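Local coordinates for uncharacterized protein (Shigella flexneri 5a str. M90T, PDB 5EUR), which is of unknown function but forms a small, mainly helical protein with a three-stranded antiparallel sheet, three copies of which make up the assembly, at residues R6-A11 / N51-D56; M39-G44 / G68-W73; I57-L62 / Q83-R88. All coordinates share one frame; numbering follows the deposited sequence.

Interaction 1: R6-A11 / N51-D56; sequences RKLDIA and NRILND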
loop_
_atom_site.group_PDB
_atom_site.type_symbol
_atom_site.label_atom_id
_atom_site.label_comp_id
_atom_site.label_asym_id
_atom_site.label_seq_id
_atom_site.Cartn_x
_atom_site.Cartn_y
_atom_site.Cartn_z
ATOM N N ARG A 6 -11.754 8.418 3.459
ATOM C CA ARG A 6 -12.580 8.504 4.645
ATOM C C ARG A 6 -11.672 8.713 5.861
ATOM O O ARG A 6 -10.445 8.604 5.778
ATOM C CB ARG A 6 -13.442 7.245 4.758
ATOM C CG ARG A 6 -14.416 7.167 3.576
ATOM C CD ARG A 6 -15.442 6.048 3.625
ATOM N NE ARG A 6 -16.241 6.102 2.400
ATOM C CZ ARG A 6 -17.341 6.825 2.228
ATOM N NH1 ARG A 6 -17.851 7.536 3.228
ATOM N NH2 ARG A 6 -17.953 6.802 1.051
ATOM N N LYS A 7 -12.274 9.079 6.990
ATOM C CA LYS A 7 -11.521 9.199 8.231
ATOM C C LYS A 7 -10.707 7.939 8.482
ATOM O O LYS A 7 -11.260 6.834 8.513
ATOM C CB LYS A 7 -12.479 9.451 9.399
ATOM C CG LYS A 7 -11.786 9.462 10.751
ATOM C CD LYS A 7 -12.004 8.108 11.432
ATOM C CE LYS A 7 -11.192 7.948 12.697
ATOM N NZ LYS A 7 -11.335 6.577 13.240
ATOM N N LEU A 8 -9.397 8.102 8.649
ATOM C CA LEU A 8 -8.519 6.941 8.698
ATOM C C LEU A 8 -8.667 6.238 10.034
ATOM O O LEU A 8 -8.491 6.848 11.094
ATOM C CB LEU A 8 -7.065 7.344 8.464
ATOM C CG LEU A 8 -6.741 8.061 7.148
ATOM C CD1 LEU A 8 -5.250 8.368 7.097
ATOM C CD2 LEU A 8 -7.166 7.225 5.938
ATOM N N ASP A 9 -8.990 4.954 9.968
ATOM C CA ASP A 9 -9.159 4.100 11.135
ATOM C C ASP A 9 -7.789 3.524 11.450
ATOM O O ASP A 9 -7.409 2.476 10.928
ATOM C CB ASP A 9 -10.177 3.006 10.836
ATOM C CG ASP A 9 -10.331 2.023 11.971
ATOM O OD1 ASP A 9 -9.955 2.360 13.113
ATOM O OD2 ASP A 9 -10.821 0.905 11.712
ATOM N N ILE A 10 -7.035 4.224 12.304
ATOM C CA ILE A 10 -5.668 3.841 12.645
ATOM C C ILE A 10 -5.543 3.692 14.155
ATOM O O ILE A 10 -5.821 4.636 14.905
ATOM C CB ILE A 10 -4.628 4.868 12.158
ATOM C CG1 ILE A 10 -4.751 5.152 10.663
ATOM C CG2 ILE A 10 -3.232 4.373 12.463
ATOM C CD1 ILE A 10 -3.968 6.414 10.273
ATOM N N ALA A 11 -5.053 2.540 14.592
ATOM C CA ALA A 11 -4.703 2.329 15.989
ATOM C C ALA A 11 -3.258 1.879 16.062
ATOM O O ALA A 11 -2.854 0.972 15.330
ATOM C CB ALA A 11 -5.616 1.292 16.643
ATOM N N ASN A 51 -4.190 17.746 4.038
ATOM C CA ASN A 51 -4.421 18.185 5.409
ATOM C C ASN A 51 -5.300 17.203 6.159
ATOM O O ASN A 51 -5.027 16.904 7.327
ATOM C CB ASN A 51 -5.050 19.578 5.435
ATOM C CG ASN A 51 -4.055 20.674 5.146
ATOM O OD1 ASN A 51 -2.843 20.482 5.237
ATOM N ND2 ASN A 51 -4.568 21.848 4.788
ATOM N N ARG A 52 -6.366 16.696 5.511
ATOM C CA ARG A 52 -7.203 15.678 6.150
ATOM C C ARG A 52 -6.388 14.446 6.537
ATOM O O ARG A 52 -6.469 13.946 7.675
ATOM C CB ARG A 52 -8.350 15.268 5.219
ATOM C CG ARG A 52 -9.525 16.232 5.145
ATOM C CD ARG A 52 -10.590 15.707 4.155
ATOM N NE ARG A 52 -10.994 14.330 4.459
ATOM C CZ ARG A 52 -12.042 13.989 5.206
ATOM N NH1 ARG A 52 -12.824 14.921 5.729
ATOM N NH2 ARG A 52 -12.315 12.708 5.424
ATOM N N ILE A 53 -5.625 13.915 5.577
ATOM C CA ILE A 53 -4.803 12.740 5.857
ATOM C C ILE A 53 -3.916 12.987 7.070
ATOM O O ILE A 53 -3.846 12.164 7.992
ATOM C CB ILE A 53 -3.957 12.379 4.625
ATOM C CG1 ILE A 53 -4.860 11.887 3.489
ATOM C CG2 ILE A 53 -2.946 11.316 4.986
ATOM C CD1 ILE A 53 -4.150 11.909 2.127
ATOM N N LEU A 54 -3.217 14.125 7.082
ATOM C CA LEU A 54 -2.241 14.367 8.145
ATOM C C LEU A 54 -2.919 14.638 9.482
ATOM O O LEU A 54 -2.349 14.326 10.530
ATOM C CB LEU A 54 -1.291 15.494 7.743
ATOM C CG LEU A 54 -0.295 15.030 6.661
ATOM C CD1 LEU A 54 0.541 16.181 6.130
ATOM C CD2 LEU A 54 0.619 13.931 7.219
ATOM N N ASN A 55 -4.124 15.203 9.477
ATOM C CA ASN A 55 -4.854 15.293 10.736
ATOM C C ASN A 55 -5.165 13.902 11.283
ATOM O O ASN A 55 -5.060 13.671 12.489
ATOM C CB ASN A 55 -6.124 16.125 10.563
ATOM C CG ASN A 55 -5.857 17.625 10.644
ATOM O OD1 ASN A 55 -4.981 18.081 11.392
ATOM N ND2 ASN A 55 -6.633 18.399 9.905
ATOM N N ASP A 56 -5.512 12.947 10.415
ATOM C CA ASP A 56 -5.748 11.591 10.915
ATOM C C ASP A 56 -4.458 10.909 11.369
ATOM O O ASP A 56 -4.465 10.119 12.334
ATOM C CB ASP A 56 -6.456 10.770 9.839
ATOM C CG ASP A 56 -7.876 11.241 9.615
ATOM O OD1 ASP A 56 -8.423 11.958 10.501
ATOM O OD2 ASP A 56 -8.434 10.917 8.557
HETATM O O HOH W 1 -8.594 11.077 5.712
HETATM O O HOH W 2 -6.641 8.551 12.889
#
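The extended backbone of 6-11, which leads into the first strand of the antiparallel sheet, comes nearest the helix of 51-56 at Leu8 and Asp56, their CA atoms 5.8 Å apart. This is a joint between an N-terminal arm and a helix, made through one buried carboxylate. Leu8 N donates to Asp56 OD2 at 3.0 Å with a nearly straight N-H...O angle of 168°, and the donor stands above the carboxylate plane, 65° out of it. CG of Asp56 lies anti to its own carbonyl carbon (chi1 -69°), which carries the carboxylate toward the arm. OD2 is gripped a second time by a water that donates to it and to Arg6 O, while OD1 forms a salt bridge with Arg88 of helix 79-99; these partners, with Lys7 NZ further off, would probably favour the charged form. A second water donates to both Leu8 O and Asp56 O, bridging the two backbone carbonyls. Leu8 lies across the Asp56 side chain at about a right angle, its CB 3.7 Å from Asp56 CB, and its CD1 reaches on to Ile53 CG2 at 4.3 Å, a loose apolar touch. Leu8 also packs on Ile34 of the second subunit. At the exposed end the Arg52 chain bends at chi3 and brings its guanidinium nearer the 6-11 backbone, where NH2 hydrogen-bonds Tyr5 O and presents the edge of the group to Lys7 N, 4.0 Å from that NH2.

Interaction 2: M39-G44 / G68-W73; sequences MLNSTG and GKYSRW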
loop_
_atom_site.group_PDB
_atom_site.type_symbol
_atom_site.label_atom_id
_atom_site.label_comp_id
_atom_site.label_asym_id
_atom_site.label_seq_id
_atom_site.Cartn_x
_atom_site.Cartn_y
_atom_site.Cartn_z
ATOM N N MET A 39 0.174 7.890 -0.229
ATOM C CA MET A 39 -1.133 8.556 -0.168
ATOM C C MET A 39 -0.987 10.053 -0.405
ATOM O O MET A 39 -1.732 10.660 -1.204
ATOM C CB MET A 39 -1.803 8.310 1.188
ATOM C CG MET A 39 -2.247 6.849 1.424
ATOM S SD MET A 39 -2.659 6.592 3.181
ATOM C CE MET A 39 -4.052 7.702 3.380
ATOM N N LEU A 40 -0.028 10.667 0.305
ATOM C CA LEU A 40 0.170 12.109 0.198
ATOM C C LEU A 40 0.644 12.496 -1.198
ATOM O O LEU A 40 0.109 13.430 -1.797
ATOM C CB LEU A 40 1.156 12.587 1.264
ATOM C CG LEU A 40 0.637 12.504 2.700
ATOM C CD1 LEU A 40 1.799 12.739 3.671
ATOM C CD2 LEU A 40 -0.481 13.548 2.940
ATOM N N ASN A 41 1.651 11.792 -1.732
ATOM C CA ASN A 41 2.103 12.084 -3.095
ATOM C C ASN A 41 0.958 11.986 -4.095
ATOM O O ASN A 41 0.864 12.787 -5.036
ATOM C CB ASN A 41 3.238 11.132 -3.495
ATOM C CG ASN A 41 4.590 11.594 -2.979
ATOM O OD1 ASN A 41 4.757 12.763 -2.667
ATOM N ND2 ASN A 41 5.565 10.687 -2.921
ATOM N N SER A 42 0.086 10.998 -3.922
ATOM C CA SER A 42 -1.023 10.829 -4.852
ATOM C C SER A 42 -2.046 11.953 -4.743
ATOM O O SER A 42 -2.845 12.133 -5.676
ATOM C CB SER A 42 -1.681 9.465 -4.632
ATOM O OG SER A 42 -2.608 9.509 -3.564
ATOM N N THR A 43 -2.044 12.722 -3.644
ATOM C CA THR A 43 -2.921 13.900 -3.645
ATOM C C THR A 43 -2.419 15.031 -4.540
ATOM O O THR A 43 -3.200 15.934 -4.854
ATOM C CB THR A 43 -3.132 14.471 -2.229
ATOM O OG1 THR A 43 -1.949 15.154 -1.783
ATOM C CG2 THR A 43 -3.509 13.373 -1.250
ATOM N N GLY A 44 -1.163 15.008 -4.979
ATOM C CA GLY A 44 -0.653 16.086 -5.810
ATOM C C GLY A 44 -0.563 17.406 -5.068
ATOM O O GLY A 44 0.162 17.512 -4.079
ATOM N N GLY A 68 7.562 16.450 4.533
ATOM C CA GLY A 68 7.997 17.551 3.686
ATOM C C GLY A 68 6.954 18.631 3.477
ATOM O O GLY A 68 6.347 19.149 4.424
ATOM N N LYS A 69 6.751 18.999 2.210
ATOM C CA LYS A 69 5.843 20.093 1.893
ATOM C C LYS A 69 4.438 19.837 2.426
ATOM O O LYS A 69 3.757 20.770 2.870
ATOM C CB LYS A 69 5.824 20.334 0.377
ATOM C CG LYS A 69 5.144 19.238 -0.431
ATOM C CD LYS A 69 5.162 19.545 -1.921
ATOM C CE LYS A 69 4.620 18.361 -2.714
ATOM N NZ LYS A 69 4.630 18.589 -4.198
ATOM N N TYR A 70 3.979 18.580 2.397
ATOM C CA TYR A 70 2.655 18.285 2.925
ATOM C C TYR A 70 2.602 18.588 4.414
ATOM O O TYR A 70 1.609 19.139 4.904
ATOM C CB TYR A 70 2.285 16.820 2.655
ATOM C CG TYR A 70 2.210 16.523 1.170
ATOM C CD1 TYR A 70 1.172 17.028 0.393
ATOM C CD2 TYR A 70 3.168 15.742 0.544
ATOM C CE1 TYR A 70 1.101 16.773 -0.973
ATOM C CE2 TYR A 70 3.095 15.477 -0.810
ATOM C CZ TYR A 70 2.072 15.996 -1.564
ATOM O OH TYR A 70 2.031 15.731 -2.920
ATOM N N SER A 71 3.672 18.242 5.141
ATOM C CA SER A 71 3.713 18.567 6.571
ATOM C C SER A 71 3.766 20.072 6.823
ATOM O O SER A 71 3.134 20.567 7.763
ATOM C CB SER A 71 4.903 17.894 7.233
ATOM O OG SER A 71 4.713 16.491 7.271
ATOM N N ARG A 72 4.541 20.808 6.032
ATOM C CA ARG A 72 4.624 22.248 6.264
ATOM C C ARG A 72 3.284 22.924 5.985
ATOM O O ARG A 72 2.824 23.767 6.777
ATOM C CB ARG A 72 5.762 22.838 5.427
ATOM C CG ARG A 72 7.105 22.177 5.752
ATOM C CD ARG A 72 8.320 22.911 5.187
ATOM N NE ARG A 72 8.557 22.611 3.777
ATOM C CZ ARG A 72 9.297 21.596 3.340
ATOM N NH1 ARG A 72 9.879 20.769 4.203
ATOM N NH2 ARG A 72 9.452 21.404 2.036
ATOM N N TRP A 73 2.622 22.529 4.885
ATOM C CA TRP A 73 1.254 22.970 4.632
ATOM C C TRP A 73 0.346 22.663 5.814
ATOM O O TRP A 73 -0.398 23.532 6.275
ATOM C CB TRP A 73 0.674 22.300 3.379
ATOM C CG TRP A 73 1.337 22.577 2.078
ATOM C CD1 TRP A 73 2.255 23.547 1.801
ATOM C CD2 TRP A 73 1.067 21.909 0.832
ATOM N NE1 TRP A 73 2.597 23.504 0.463
ATOM C CE2 TRP A 73 1.882 22.505 -0.148
ATOM C CE3 TRP A 73 0.230 20.848 0.462
ATOM C CZ2 TRP A 73 1.885 22.080 -1.483
ATOM C CZ3 TRP A 73 0.217 20.434 -0.870
ATOM C CH2 TRP A 73 1.052 21.044 -1.822
#
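Leu40 O, near the C-terminal end of helix 28-43, takes two bonds from Thr43, one from its backbone N at 2.9 Å and one from OG1 at 2.7 Å, and has Tyr70 OH of the facing helix 3.2 Å away. The Thr43 hydroxyl lies in the carbonyl plane, on a lone pair. Tyr70 OH is also 2.8 Å from Gly44 O, so the phenol hydroxyl is near both carbonyl oxygens. Gly44 O lies in the plane of the ring at its edge. Leu40 CB covers one face in a CH-pi contact, 4.1 Å from the Tyr70 ring centroid and 21° off the normal, while CG of Lys69 lies over the opposite face, toward the rim; the ring is thus flanked on both faces. Asn41 OD1 approaches the Tyr70 edge at CE2, 3.7 Å away, with the amide plane turned 60° from the ring. That oxygen accepts a hydrogen bond from Ile3 N of the third subunit, and the same Ile3 packs against Tyr70. Thr43 OG1, bonded to Leu40 O, lies 3.5 Å from Tyr70 CE1. The two short helical segments run at 81° to each other, their axes 10.5 Å apart at closest approach, and Ser50 of helix 47-59 touches both Leu40 and Tyr70.

Interaction 3: I57-L62 / Q83-R88; sequences IHAAGL and QEAERR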
loop_
_atom_site.group_PDB
_atom_site.type_symbol
_atom_site.label_atom_id
_atom_site.label_comp_id
_atom_site.label_asym_id
_atom_site.label_seq_id
_atom_site.Cartn_x
_atom_site.Cartn_y
_atom_site.Cartn_z
ATOM N N ILE A 57 -3.346 11.192 10.682
ATOM C CA ILE A 57 -2.048 10.677 11.109
ATOM C C ILE A 57 -1.707 11.205 12.501
ATOM O O ILE A 57 -1.328 10.444 13.397
ATOM C CB ILE A 57 -0.969 11.053 10.074
ATOM C CG1 ILE A 57 -1.240 10.347 8.740
ATOM C CG2 ILE A 57 0.429 10.761 10.597
ATOM C CD1 ILE A 57 -1.379 8.831 8.862
ATOM N N HIS A 58 -1.868 12.516 12.701
ATOM C CA HIS A 58 -1.597 13.140 13.993
ATOM C C HIS A 58 -2.509 12.577 15.073
ATOM O O HIS A 58 -2.051 12.240 16.174
ATOM C CB HIS A 58 -1.789 14.652 13.858
ATOM C CG HIS A 58 -1.379 15.441 15.066
ATOM N ND1 HIS A 58 -0.061 15.639 15.417
ATOM C CD2 HIS A 58 -2.122 16.126 15.970
ATOM C CE1 HIS A 58 -0.008 16.404 16.500
ATOM N NE2 HIS A 58 -1.244 16.700 16.861
ATOM N N ALA A 59 -3.796 12.443 14.758
ATOM C CA ALA A 59 -4.770 11.943 15.726
ATOM C C ALA A 59 -4.454 10.526 16.178
ATOM O O ALA A 59 -4.802 10.144 17.305
ATOM C CB ALA A 59 -6.172 11.992 15.126
ATOM N N ALA A 60 -3.830 9.723 15.311
ATOM C CA ALA A 60 -3.501 8.352 15.667
ATOM C C ALA A 60 -2.244 8.230 16.521
ATOM O O ALA A 60 -1.898 7.115 16.928
ATOM C CB ALA A 60 -3.350 7.515 14.394
ATOM N N GLY A 61 -1.543 9.323 16.790
ATOM C CA GLY A 61 -0.306 9.242 17.532
ATOM C C GLY A 61 0.937 9.101 16.689
ATOM O O GLY A 61 2.025 8.888 17.243
ATOM N N LEU A 62 0.813 9.222 15.374
ATOM C CA LEU A 62 1.936 9.125 14.458
ATOM C C LEU A 62 2.486 10.516 14.154
ATOM O O LEU A 62 1.889 11.536 14.501
ATOM C CB LEU A 62 1.507 8.416 13.176
ATOM C CG LEU A 62 0.959 7.007 13.404
ATOM C CD1 LEU A 62 0.361 6.430 12.107
ATOM C CD2 LEU A 62 2.048 6.109 13.935
ATOM N N GLN A 83 -6.565 21.331 15.823
ATOM C CA GLN A 83 -6.788 21.179 17.258
ATOM C C GLN A 83 -7.704 20.003 17.561
ATOM O O GLN A 83 -7.511 19.306 18.562
ATOM C CB GLN A 83 -7.353 22.477 17.839
ATOM C CG GLN A 83 -7.700 22.396 19.321
ATOM C CD GLN A 83 -6.524 22.013 20.201
ATOM O OE1 GLN A 83 -5.362 22.203 19.839
ATOM N NE2 GLN A 83 -6.826 21.472 21.379
ATOM N N GLU A 84 -8.703 19.757 16.714
ATOM C CA GLU A 84 -9.522 18.561 16.889
ATOM C C GLU A 84 -8.667 17.308 16.752
ATOM O O GLU A 84 -8.819 16.346 17.520
ATOM C CB GLU A 84 -10.673 18.558 15.882
ATOM C CG GLU A 84 -11.731 19.625 16.162
ATOM C CD GLU A 84 -12.321 19.514 17.555
ATOM O OE1 GLU A 84 -12.681 18.388 17.967
ATOM O OE2 GLU A 84 -12.408 20.553 18.248
ATOM N N ALA A 85 -7.731 17.325 15.795
ATOM C CA ALA A 85 -6.780 16.222 15.688
ATOM C C ALA A 85 -5.937 16.088 16.952
ATOM O O ALA A 85 -5.661 14.975 17.406
ATOM C CB ALA A 85 -5.884 16.421 14.466
ATOM N N GLU A 86 -5.510 17.213 17.527
ATOM C CA GLU A 86 -4.703 17.170 18.744
ATOM C C GLU A 86 -5.489 16.588 19.918
ATOM O O GLU A 86 -4.947 15.813 20.710
ATOM C CB GLU A 86 -4.182 18.572 19.075
ATOM C CG GLU A 86 -3.401 18.653 20.382
ATOM C CD GLU A 86 -2.026 17.987 20.340
ATOM O OE1 GLU A 86 -1.490 17.753 19.236
ATOM O OE2 GLU A 86 -1.469 17.699 21.427
ATOM N N ARG A 87 -6.770 16.938 20.043
ATOM C CA ARG A 87 -7.599 16.341 21.089
ATOM C C ARG A 87 -7.661 14.829 20.940
ATOM O O ARG A 87 -7.505 14.084 21.921
ATOM C CB ARG A 87 -9.007 16.928 21.036
ATOM C CG ARG A 87 -9.103 18.307 21.643
ATOM C CD ARG A 87 -10.463 18.929 21.396
ATOM N NE ARG A 87 -11.546 18.216 22.072
ATOM C CZ ARG A 87 -11.991 18.505 23.294
ATOM N NH1 ARG A 87 -11.441 19.488 23.988
ATOM N NH2 ARG A 87 -12.988 17.810 23.822
ATOM N N ARG A 88 -7.878 14.358 19.703
ATOM C CA ARG A 88 -7.903 12.917 19.456
ATOM C C ARG A 88 -6.553 12.278 19.787
ATOM O O ARG A 88 -6.500 11.187 20.366
ATOM C CB ARG A 88 -8.306 12.677 17.996
ATOM C CG ARG A 88 -9.732 13.177 17.687
ATOM C CD ARG A 88 -10.149 13.046 16.215
ATOM N NE ARG A 88 -9.846 11.764 15.592
ATOM C CZ ARG A 88 -9.432 11.628 14.335
ATOM N NH1 ARG A 88 -9.261 12.696 13.561
ATOM N NH2 ARG A 88 -9.187 10.419 13.851
#
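A helix-helix contact in the last turn of helix 47-59, which the Schellman motif at Gly61 closes, packs that helix against helix 79-99. The two backbones come very close where small residues meet: the CA atoms of Ala59 and Ala85 are 4.7 Å apart, and Ala59 CA lies 3.6 Å from Ala85 O in a CA-H...O contact. Two larger side chain arrangements are built around this alanine pair. In one, His58 NE2 donates to Glu86 OE1 at 2.6 Å, with an N-H...O angle of 157°. The acceptor lies near the ring plane and is met nearly along its C-O axis, yet ring and carboxylate are turned 42° against each other. CG of His58 stands anti to the backbone N (chi1 -173°), which swings the imidazole out toward the other helix, while the Glu86 chain folds back at chi2 to bring its end to the ring. The backbone of Ala85 and Glu86 lies along the edge of the same ring, and Ala85 CB comes to 4.1 Å from His58 CD2. The other oxygen of the carboxylate, OE2, makes a salt bridge with Lys90, and the imidazole also meets the ring of Trp74; together these partners probably help to fix His58 and Glu86. In the other arrangement Arg88, bent at chi3, lays its guanidinium over the Ala59 methyl. Ala59 CB stands over the centre of that flat group, 3.4 Å from Arg88 CZ.

In the fold
Interactions 1 and 3 share helix 47-59, their centres 9 Å apart, and touch directly through the Asp56-Arg88 salt bridge and through Ile10 against Ala60. Interaction 2 joins helices 28-43 and 68-75, which come before and after helix 47-59 in the chain and pack on it; its centre lies about 13 Å from that of interaction 1. Interactions 2 and 3 are about 17 Å apart between centres and do not touch. Along the chain interaction 1 closes before interaction 3 opens, whereas interaction 2 alternates with each. Thus three helices and the N-terminal arm gather round helix 47-59, while interactions 1 and 2 also meet neighbouring subunits.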